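Local structure of pantothenate synthetase (Francisella tularensis subsp. tularensis, 3N8H) at residues A[11-16]-A[91-96]; A[43-48]-A[146-151]; A[129-134]-A[154-159]. The protein probably catalyses the ATP-dependent condensation of pantoate with beta-alanine to give pantothenate, by way of a pantoyl-adenylate intermediate. All blocks are in the same frame, centred on the assembly; numbering follows the deposited sequence.

How the contacts relate
Starting from the N terminus, the chain opens contact 1 on helix 10-18 and contact 2 on helix 37-49 before strand 91-93 closes the first loop. Contacts 1 and 2 therefore cross, each bringing a helix onto a strand of the same parallel sheet. Contact 3 opens at 129-134, after contact 1 has closed but while the loop of contact 2 is still open. Strand 146-150 closes contact 2, and 154-159 then closes contact 3, so these two cross as well. They also touch, L149 and G150 meeting V157. The F93 side chain of contact 1 is about 13 Å from AMP, whereas contacts 2 and 3 reach the ligand pocket.

Contact 1 (A[11-16]-A[91-96]); sequences KQFHSI and VLFNPS
F13 and F93 show how a helix is fastened to a sheet by aromatic rings without a regular stack. The ring centroids lie 4.9 Å apart and the planes are inclined at 36°, so the pair is oblique. CG of F13 comes over one face of F93, displaced toward the rim, and F13 CB is 3.9 Å from F93 CE1. The other face of F93 is occupied by P95 of its own segment, whose CG stands 3.4 Å above the ring plane; the phenyl group is thus held between a proline and the helix. A first torsion of -178°, with CG of F13 anti to the backbone N, carries that ring out from the helix to meet both F93 and V91.

The remaining contacts are apolar and centre on V91, which divides its two methyls between partners: CG1 sits at the edge of the F13 ring, 4.1 Å from F13 CE1, while CG2 meets I16 CG1 at 4.2 Å as the two branched side chains run past each other in opposite directions.

No hydrogen bond crosses between the two segments; the strand's backbone bonds go to its sheet neighbours. V91 and F93 pair with strand 52-57 and L92 with strand 5-7, giving strand 91-93 a neighbour along both edges in the parallel sheet. The helix runs roughly antiparallel to it, at 152°. F13 also packs on I141 and T142 of helix 127-142, and L92, on the other side of the strand, packs on I81 and L84 of helix 77-86.

Where this face of the helix meets strand 91-93, the contact therefore rests on shape and buried hydrocarbon rather than on directional bonding.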
loop_
_atom_site.group_PDB
_atom_site.type_symbol
_atom_site.label_atom_id
_atom_site.label_comp_id
_atom_site.label_asym_id
_atom_site.label_seq_id
_atom_site.Cartn_x
_atom_site.Cartn_y
_atom_site.Cartn_z
ATOM N N LYS A 11 -11.278 0.403 17.455
ATOM C CA LYS A 11 -11.145 -0.142 18.803
ATOM C C LYS A 11 -12.200 -1.207 18.996
ATOM O O LYS A 11 -11.904 -2.350 19.340
ATOM C CB LYS A 11 -11.317 0.962 19.855
ATOM C CG LYS A 11 -10.021 1.647 20.285
ATOM C CD LYS A 11 -9.165 2.046 19.083
ATOM C CE LYS A 11 -7.783 1.389 19.136
ATOM N NZ LYS A 11 -6.997 1.591 17.885
ATOM N N GLN A 12 -13.445 -0.824 18.747
ATOM C CA GLN A 12 -14.557 -1.739 18.892
ATOM C C GLN A 12 -14.414 -2.975 18.006
ATOM O O GLN A 12 -14.804 -4.086 18.397
ATOM C CB GLN A 12 -15.844 -1.015 18.543
ATOM C CG GLN A 12 -16.977 -1.327 19.468
ATOM C CD GLN A 12 -18.292 -0.969 18.844
ATOM O OE1 GLN A 12 -18.409 0.055 18.159
ATOM N NE2 GLN A 12 -19.296 -1.818 19.057
ATOM N N PHE A 13 -13.874 -2.780 16.801
ATOM C CA PHE A 13 -13.682 -3.903 15.908
ATOM C C PHE A 13 -12.501 -4.799 16.304
ATOM O O PHE A 13 -12.589 -6.030 16.209
ATOM C CB PHE A 13 -13.522 -3.482 14.453
ATOM C CG PHE A 13 -13.379 -4.653 13.543
ATOM C CD1 PHE A 13 -14.491 -5.408 13.202
ATOM C CD2 PHE A 13 -12.132 -5.065 13.105
ATOM C CE1 PHE A 13 -14.364 -6.523 12.396
ATOM C CE2 PHE A 13 -11.999 -6.184 12.313
ATOM C CZ PHE A 13 -13.122 -6.917 11.955
ATOM N N HIS A 14 -11.399 -4.194 16.733
ATOM C CA HIS A 14 -10.263 -4.985 17.204
ATOM C C HIS A 14 -10.695 -5.886 18.335
ATOM O O HIS A 14 -10.308 -7.053 18.390
ATOM C CB HIS A 14 -9.118 -4.099 17.658
ATOM C CG HIS A 14 -8.368 -3.465 16.532
ATOM N ND1 HIS A 14 -8.036 -4.151 15.383
ATOM C CD2 HIS A 14 -7.873 -2.215 16.382
ATOM C CE1 HIS A 14 -7.377 -3.347 14.568
ATOM N NE2 HIS A 14 -7.264 -2.166 15.150
ATOM N N SER A 15 -11.514 -5.337 19.227
ATOM C CA SER A 15 -12.041 -6.091 20.351
ATOM C C SER A 15 -12.622 -7.400 19.864
ATOM O O SER A 15 -12.125 -8.475 20.192
ATOM C CB SER A 15 -13.121 -5.294 21.087
ATOM O OG SER A 15 -12.578 -4.149 21.726
ATOM N N ILE A 16 -13.673 -7.310 19.060
ATOM C CA ILE A 16 -14.362 -8.514 18.632
ATOM C C ILE A 16 -13.462 -9.428 17.781
ATOM O O ILE A 16 -13.463 -10.657 17.960
ATOM C CB ILE A 16 -15.705 -8.186 17.941
ATOM C CG1 ILE A 16 -16.422 -9.475 17.537
ATOM C CG2 ILE A 16 -15.505 -7.251 16.767
ATOM C CD1 ILE A 16 -16.757 -10.393 18.717
ATOM N N VAL A 91 -20.843 -9.876 12.266
ATOM C CA VAL A 91 -20.316 -8.541 12.578
ATOM C C VAL A 91 -20.564 -7.540 11.468
ATOM O O VAL A 91 -20.224 -7.803 10.317
ATOM C CB VAL A 91 -18.782 -8.545 12.834
ATOM C CG1 VAL A 91 -18.317 -7.159 13.256
ATOM C CG2 VAL A 91 -18.408 -9.574 13.881
ATOM N N LEU A 92 -21.150 -6.398 11.816
ATOM C CA LEU A 92 -21.206 -5.251 10.907
ATOM C C LEU A 92 -20.076 -4.302 11.288
ATOM O O LEU A 92 -20.019 -3.805 12.421
ATOM C CB LEU A 92 -22.516 -4.488 11.063
ATOM C CG LEU A 92 -22.970 -3.546 9.939
ATOM C CD1 LEU A 92 -23.548 -2.219 10.444
ATOM C CD2 LEU A 92 -21.919 -3.336 8.858
ATOM N N PHE A 93 -19.186 -4.036 10.341
ATOM C CA PHE A 93 -18.141 -3.050 10.552
ATOM C C PHE A 93 -18.467 -1.820 9.731
ATOM O O PHE A 93 -18.376 -1.835 8.498
ATOM C CB PHE A 93 -16.787 -3.597 10.126
ATOM C CG PHE A 93 -15.671 -2.620 10.285
ATOM C CD1 PHE A 93 -15.554 -1.867 11.437
ATOM C CD2 PHE A 93 -14.728 -2.454 9.279
ATOM C CE1 PHE A 93 -14.507 -0.965 11.588
ATOM C CE2 PHE A 93 -13.686 -1.564 9.428
ATOM C CZ PHE A 93 -13.575 -0.814 10.576
ATOM N N ASN A 94 -18.820 -0.751 10.429
ATOM C CA ASN A 94 -19.346 0.450 9.816
ATOM C C ASN A 94 -18.552 1.650 10.333
ATOM O O ASN A 94 -19.026 2.378 11.223
ATOM C CB ASN A 94 -20.819 0.571 10.211
ATOM C CG ASN A 94 -21.466 1.816 9.686
ATOM O OD1 ASN A 94 -22.282 2.439 10.375
ATOM N ND2 ASN A 94 -21.108 2.198 8.462
ATOM N N PRO A 95 -17.325 1.840 9.808
ATOM C CA PRO A 95 -16.429 2.859 10.354
ATOM C C PRO A 95 -16.685 4.215 9.728
ATOM O O PRO A 95 -17.375 4.316 8.719
ATOM C CB PRO A 95 -15.030 2.355 9.968
ATOM C CG PRO A 95 -15.259 1.591 8.705
ATOM C CD PRO A 95 -16.695 1.086 8.706
ATOM N N SER A 96 -16.123 5.242 10.352
ATOM C CA SER A 96 -16.211 6.610 9.870
ATOM C C SER A 96 -14.970 6.921 9.032
ATOM O O SER A 96 -13.971 6.193 9.074
ATOM C CB SER A 96 -16.266 7.579 11.059
ATOM O OG SER A 96 -14.981 7.711 11.667
#

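Contact 2 (A[43-48]-A[146-151]); sequences IKKAKS and NLYLGE. With AMP (adenosine monophosphate), chain D.
A46 lays its methyl group over one face of the Y148 ring, a CH-pi contact with CB 3.9 Å from the ring centroid and only 22° off the normal. A46 CA shares that face near the rim, so the helix backbone itself lies against the phenol. K45 adds its CG, which approaches Y148 CE1 obliquely at 3.8 Å; a bend at chi2 (68°) then leads the rest of the lysine chain away.

The ring projects from strand 146-150, which lies between strands 26-31 and 172-176 in the parallel sheet of this Rossmann-like nucleotide-binding fold, belonging to the HUP clan. Helix 37-49 packs against that sheet, and V29 of strand 26-31 touches both A46 and Y148.

One step further out, the Y148 hydroxyl is hydrogen-bonded to E49, the last residue of helix 37-49, and to N50 just after it, fixing the far end of the phenol; N50 ND2 also bonds to A46 O. At the C-terminal end of the strand G150 N donates to AMP O3' at 2.9 Å, nearly straight at 162°, and makes a weak bond to O2'. H39, near the start of helix 37-49, and D153, just after the strand, also hydrogen-bond to AMP.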
loop_
_atom_site.group_PDB
_atom_site.type_symbol
_atom_site.label_atom_id
_atom_site.label_comp_id
_atom_site.label_asym_id
_atom_site.label_seq_id
_atom_site.Cartn_x
_atom_site.Cartn_y
_atom_site.Cartn_z
ATOM N N ILE A 43 -23.156 -12.453 0.670
ATOM C CA ILE A 43 -23.298 -12.780 2.094
ATOM C C ILE A 43 -23.689 -14.229 2.326
ATOM O O ILE A 43 -23.120 -14.890 3.190
ATOM C CB ILE A 43 -24.248 -11.829 2.795
ATOM C CG1 ILE A 43 -23.578 -10.454 2.883
ATOM C CG2 ILE A 43 -24.542 -12.318 4.223
ATOM C CD1 ILE A 43 -24.576 -9.298 2.872
ATOM N N LYS A 44 -24.634 -14.720 1.532
ATOM C CA LYS A 44 -25.073 -16.107 1.627
ATOM C C LYS A 44 -23.946 -17.083 1.299
ATOM O O LYS A 44 -23.778 -18.104 1.958
ATOM C CB LYS A 44 -26.278 -16.338 0.726
ATOM C CG LYS A 44 -27.565 -15.787 1.297
ATOM C CD LYS A 44 -28.733 -16.033 0.371
ATOM C CE LYS A 44 -30.048 -15.800 1.105
ATOM N NZ LYS A 44 -31.169 -15.731 0.122
ATOM N N LYS A 45 -23.161 -16.755 0.283
ATOM C CA LYS A 45 -22.019 -17.575 -0.045
ATOM C C LYS A 45 -21.017 -17.625 1.118
ATOM O O LYS A 45 -20.584 -18.708 1.531
ATOM C CB LYS A 45 -21.350 -17.055 -1.315
ATOM C CG LYS A 45 -20.255 -17.962 -1.844
ATOM C CD LYS A 45 -20.819 -19.277 -2.380
ATOM C CE LYS A 45 -19.692 -20.208 -2.836
ATOM N NZ LYS A 45 -20.110 -21.644 -2.907
ATOM N N ALA A 46 -20.631 -16.454 1.629
ATOM C CA ALA A 46 -19.777 -16.375 2.802
ATOM C C ALA A 46 -20.340 -17.197 3.975
ATOM O O ALA A 46 -19.596 -17.936 4.647
ATOM C CB ALA A 46 -19.542 -14.924 3.210
ATOM N N LYS A 47 -21.649 -17.119 4.203
ATOM C CA LYS A 47 -22.234 -17.828 5.352
ATOM C C LYS A 47 -22.146 -19.340 5.182
ATOM O O LYS A 47 -21.922 -20.067 6.151
ATOM C CB LYS A 47 -23.688 -17.410 5.616
ATOM C CG LYS A 47 -23.852 -16.073 6.327
ATOM C CD LYS A 47 -23.553 -16.163 7.837
ATOM C CE LYS A 47 -24.621 -16.947 8.594
ATOM N NZ LYS A 47 -24.365 -16.908 10.074
ATOM N N SER A 48 -22.310 -19.812 3.948
ATOM C CA SER A 48 -22.269 -21.244 3.681
ATOM C C SER A 48 -20.845 -21.800 3.770
ATOM O O SER A 48 -20.661 -23.016 3.717
ATOM C CB SER A 48 -22.803 -21.532 2.289
ATOM O OG SER A 48 -21.843 -21.141 1.323
ATOM N N ASN A 146 -11.376 -15.620 4.021
ATOM C CA ASN A 146 -12.038 -15.598 2.720
ATOM C C ASN A 146 -12.663 -14.254 2.368
ATOM O O ASN A 146 -13.400 -13.668 3.164
ATOM C CB ASN A 146 -13.114 -16.678 2.634
ATOM C CG ASN A 146 -12.535 -18.083 2.748
ATOM O OD1 ASN A 146 -11.696 -18.493 1.950
ATOM N ND2 ASN A 146 -12.978 -18.812 3.746
ATOM N N LEU A 147 -12.375 -13.787 1.158
ATOM C CA LEU A 147 -12.909 -12.513 0.669
ATOM C C LEU A 147 -13.879 -12.766 -0.487
ATOM O O LEU A 147 -13.531 -13.449 -1.439
ATOM C CB LEU A 147 -11.772 -11.603 0.168
ATOM C CG LEU A 147 -12.182 -10.226 -0.384
ATOM C CD1 LEU A 147 -12.930 -9.425 0.669
ATOM C CD2 LEU A 147 -10.952 -9.419 -0.940
ATOM N N TYR A 148 -15.075 -12.182 -0.412
ATOM C CA TYR A 148 -16.119 -12.397 -1.433
ATOM C C TYR A 148 -16.339 -11.124 -2.259
ATOM O O TYR A 148 -16.585 -10.052 -1.702
ATOM C CB TYR A 148 -17.431 -12.914 -0.772
ATOM C CG TYR A 148 -17.159 -14.239 -0.088
ATOM C CD1 TYR A 148 -17.393 -15.436 -0.735
ATOM C CD2 TYR A 148 -16.556 -14.276 1.147
ATOM C CE1 TYR A 148 -17.066 -16.656 -0.146
ATOM C CE2 TYR A 148 -16.235 -15.477 1.745
ATOM C CZ TYR A 148 -16.481 -16.661 1.100
ATOM O OH TYR A 148 -16.151 -17.850 1.737
ATOM N N LEU A 149 -16.197 -11.266 -3.583
ATOM C CA LEU A 149 -16.264 -10.163 -4.530
ATOM C C LEU A 149 -17.199 -10.541 -5.676
ATOM O O LEU A 149 -17.274 -11.714 -6.060
ATOM C CB LEU A 149 -14.868 -9.849 -5.108
ATOM C CG LEU A 149 -13.714 -9.414 -4.190
ATOM C CD1 LEU A 149 -12.444 -9.215 -5.003
ATOM C CD2 LEU A 149 -14.075 -8.127 -3.437
ATOM N N GLY A 150 -17.904 -9.548 -6.227
ATOM C CA GLY A 150 -18.790 -9.786 -7.348
ATOM C C GLY A 150 -18.037 -9.674 -8.677
ATOM O O GLY A 150 -17.206 -8.783 -8.884
ATOM N N GLU A 151 -18.325 -10.596 -9.585
ATOM C CA GLU A 151 -17.759 -10.561 -10.929
ATOM C C GLU A 151 -18.113 -9.270 -11.704
ATOM O O GLU A 151 -17.385 -8.837 -12.617
ATOM C CB GLU A 151 -18.257 -11.786 -11.692
ATOM C CG GLU A 151 -17.812 -11.857 -13.126
ATOM C CD GLU A 151 -18.483 -12.993 -13.849
ATOM O OE1 GLU A 151 -19.466 -12.736 -14.577
ATOM O OE2 GLU A 151 -18.036 -14.144 -13.667
HETATM P P AMP D . -20.466 -2.044 -3.937
HETATM O O1P AMP D . -21.239 -1.972 -2.623
HETATM O O2P AMP D . -21.237 -1.727 -5.182
HETATM O O3P AMP D . -19.151 -1.355 -3.879
HETATM O "O5'" AMP D . -20.246 -3.639 -4.126
HETATM C "C5'" AMP D . -19.800 -4.485 -3.065
HETATM C "C4'" AMP D . -19.529 -5.875 -3.587
HETATM O "O4'" AMP D . -20.772 -6.428 -4.124
HETATM C "C3'" AMP D . -18.491 -5.933 -4.722
HETATM O "O3'" AMP D . -17.742 -7.157 -4.632
HETATM C "C2'" AMP D . -19.376 -5.962 -5.961
HETATM O "O2'" AMP D . -18.781 -6.481 -7.140
HETATM C "C1'" AMP D . -20.546 -6.812 -5.473
HETATM N N9 AMP D . -21.750 -6.636 -6.294
HETATM C C8 AMP D . -22.315 -5.454 -6.630
HETATM N N7 AMP D . -23.397 -5.656 -7.434
HETATM C C5 AMP D . -23.509 -6.992 -7.640
HETATM C C6 AMP D . -24.430 -7.873 -8.390
HETATM N N6 AMP D . -25.435 -7.330 -9.096
HETATM N N1 AMP D . -24.234 -9.203 -8.356
HETATM C C2 AMP D . -23.195 -9.719 -7.658
HETATM N N3 AMP D . -22.318 -8.982 -6.943
HETATM C C4 AMP D . -22.422 -7.629 -6.891
#

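Contact 3 (A[129-134]-A[154-159]); sequences SGMLTV and YQQVML. With PRO (proline), chain C.
M131, present as selenomethionine in this crystal, reaches across to Q156 and L159 and meets each of them obliquely. Its CG is anti to the backbone N (chi1 -177°), which carries the side chain off its helix, and bends at chi2 and chi3 bring CE against L159 and Q156 CA. Three of its atoms do different work. CG comes within 3.3 Å of Q156 OE1, a close carbon-to-oxygen contact without a hydrogen bond; SE lies beside Q156 CG at 4.1 Å; and the terminal CE meets L159 CD1 at 3.8 Å.

Q156 is extended beyond CG, and this places its amide between M131 and the bound proline. OE1 stands 3.1 Å from CG of the proline ring, and CD and NE2 approach the same ligand carbon. A glycerol, probably from the crystallisation liquor, hydrogen-bonds to OE1, while AMP also touches the residue. This position in the pocket is consistent with the predicted role of Q156 in binding pantoate. M131 lies against the amide oxygen, so it may help to position it.

L132 and L159 cross at about a right angle. L132 CD2 points at the backbone of the other helix, 3.8 Å from L159 O and 4.0 Å from L159 CB, so L159 receives both M131 and L132.

The short helix axes cross at -46°, 10.9 Å apart, a gap filled by side chains that reach the opposite backbone. L132 also packs on I109 and P111 of strand 107-111 and on L107 of the second subunit, whereas L159 leans on F128 and on I115 of helix 114-117. From the sheet, L149 and G150 of strand 146-150 meet V157, so helix 154-166 packs on the strand through V157 and on helix 127-142 through Q156 and L159.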
loop_
_atom_site.group_PDB
_atom_site.type_symbol
_atom_site.label_atom_id
_atom_site.label_comp_id
_atom_site.label_asym_id
_atom_site.label_seq_id
_atom_site.Cartn_x
_atom_site.Cartn_y
_atom_site.Cartn_z
ATOM N N SER A 129 -7.182 3.794 -7.548
ATOM C CA SER A 129 -6.241 4.112 -6.479
ATOM C C SER A 129 -7.006 4.183 -5.155
ATOM O O SER A 129 -6.582 3.609 -4.156
ATOM C CB SER A 129 -5.489 5.414 -6.768
ATOM O OG SER A 129 -4.699 5.823 -5.663
ATOM N N GLY A 130 -8.149 4.865 -5.155
ATOM C CA GLY A 130 -8.971 4.959 -3.957
ATOM C C GLY A 130 -9.436 3.614 -3.428
ATOM O O GLY A 130 -9.399 3.360 -2.218
HETATM N N MSE A 131 -9.877 2.767 -4.353
HETATM C CA MSE A 131 -10.455 1.451 -4.089
HETATM C C MSE A 131 -9.406 0.515 -3.480
HETATM O O MSE A 131 -9.633 -0.123 -2.450
HETATM C CB MSE A 131 -10.945 0.869 -5.426
HETATM C CG MSE A 131 -11.638 -0.451 -5.378
HETATM SE SE MSE A 131 -10.362 -1.955 -5.309
HETATM C CE MSE A 131 -9.806 -1.845 -7.225
ATOM N N LEU A 132 -8.259 0.447 -4.128
ATOM C CA LEU A 132 -7.138 -0.386 -3.664
ATOM C C LEU A 132 -6.602 0.025 -2.283
ATOM O O LEU A 132 -6.236 -0.827 -1.476
ATOM C CB LEU A 132 -6.004 -0.333 -4.686
ATOM C CG LEU A 132 -6.317 -1.124 -5.958
ATOM C CD1 LEU A 132 -5.246 -0.880 -7.034
ATOM C CD2 LEU A 132 -6.451 -2.629 -5.616
ATOM N N THR A 133 -6.546 1.329 -2.018
ATOM C CA THR A 133 -6.065 1.829 -0.733
ATOM C C THR A 133 -7.030 1.436 0.411
ATOM O O THR A 133 -6.615 0.895 1.443
ATOM C CB THR A 133 -5.882 3.372 -0.765
ATOM O OG1 THR A 133 -4.963 3.726 -1.820
ATOM C CG2 THR A 133 -5.337 3.872 0.562
ATOM N N VAL A 134 -8.316 1.682 0.208
ATOM C CA VAL A 134 -9.311 1.318 1.218
ATOM C C VAL A 134 -9.422 -0.204 1.346
ATOM O O VAL A 134 -9.580 -0.719 2.444
ATOM C CB VAL A 134 -10.700 1.978 0.968
ATOM C CG1 VAL A 134 -11.483 1.249 -0.120
ATOM C CG2 VAL A 134 -11.503 1.977 2.263
ATOM N N TYR A 154 -15.361 -6.379 -12.628
ATOM C CA TYR A 154 -14.338 -7.323 -13.101
ATOM C C TYR A 154 -12.898 -6.870 -12.880
ATOM O O TYR A 154 -12.018 -7.652 -12.436
ATOM C CB TYR A 154 -14.525 -7.598 -14.592
ATOM C CG TYR A 154 -13.870 -8.879 -15.032
ATOM C CD1 TYR A 154 -14.507 -10.102 -14.837
ATOM C CD2 TYR A 154 -12.614 -8.870 -15.640
ATOM C CE1 TYR A 154 -13.916 -11.288 -15.242
ATOM C CE2 TYR A 154 -12.006 -10.060 -16.050
ATOM C CZ TYR A 154 -12.667 -11.264 -15.848
ATOM O OH TYR A 154 -12.090 -12.452 -16.243
ATOM N N GLN A 155 -12.640 -5.623 -13.249
ATOM C CA GLN A 155 -11.295 -5.064 -13.086
ATOM C C GLN A 155 -10.917 -4.965 -11.598
ATOM O O GLN A 155 -9.792 -5.299 -11.194
ATOM C CB GLN A 155 -11.231 -3.709 -13.746
ATOM C CG GLN A 155 -11.180 -3.790 -15.263
ATOM C CD GLN A 155 -11.376 -2.417 -15.893
ATOM O OE1 GLN A 155 -12.504 -1.899 -15.966
ATOM N NE2 GLN A 155 -10.273 -1.806 -16.320
ATOM N N GLN A 156 -11.881 -4.516 -10.796
ATOM C CA GLN A 156 -11.763 -4.538 -9.336
ATOM C C GLN A 156 -11.283 -5.911 -8.829
ATOM O O GLN A 156 -10.356 -5.989 -8.024
ATOM C CB GLN A 156 -13.122 -4.218 -8.697
ATOM C CG GLN A 156 -13.086 -4.305 -7.180
ATOM C CD GLN A 156 -14.205 -3.558 -6.536
ATOM O OE1 GLN A 156 -14.134 -2.339 -6.360
ATOM N NE2 GLN A 156 -15.262 -4.277 -6.189
ATOM N N VAL A 157 -11.936 -6.990 -9.265
ATOM C CA VAL A 157 -11.510 -8.333 -8.845
ATOM C C VAL A 157 -10.037 -8.604 -9.174
ATOM O O VAL A 157 -9.263 -9.018 -8.297
ATOM C CB VAL A 157 -12.371 -9.436 -9.497
ATOM C CG1 VAL A 157 -11.728 -10.799 -9.279
ATOM C CG2 VAL A 157 -13.778 -9.431 -8.935
HETATM N N MSE A 158 -9.654 -8.371 -10.437
HETATM C CA MSE A 158 -8.285 -8.615 -10.909
HETATM C C MSE A 158 -7.286 -7.793 -10.112
HETATM O O MSE A 158 -6.244 -8.287 -9.692
HETATM C CB MSE A 158 -8.163 -8.268 -12.396
HETATM C CG MSE A 158 -9.075 -9.072 -13.308
HETATM SE SE MSE A 158 -8.786 -8.654 -15.206
HETATM C CE MSE A 158 -6.870 -9.024 -15.354
ATOM N N LEU A 159 -7.620 -6.531 -9.896
ATOM C CA LEU A 159 -6.773 -5.641 -9.132
ATOM C C LEU A 159 -6.649 -6.103 -7.675
ATOM O O LEU A 159 -5.565 -6.060 -7.086
ATOM C CB LEU A 159 -7.325 -4.206 -9.199
ATOM C CG LEU A 159 -7.190 -3.502 -10.532
ATOM C CD1 LEU A 159 -7.810 -2.111 -10.471
ATOM C CD2 LEU A 159 -5.696 -3.442 -10.907
HETATM N N PRO C . -18.769 0.076 -6.524
HETATM C CA PRO C . -17.600 0.894 -6.211
HETATM C C PRO C . -17.842 2.346 -6.627
HETATM O O PRO C . -18.848 2.627 -7.290
HETATM C CB PRO C . -16.505 0.263 -7.072
HETATM C CG PRO C . -16.902 -1.173 -7.168
HETATM C CD PRO C . -18.409 -1.187 -7.191
#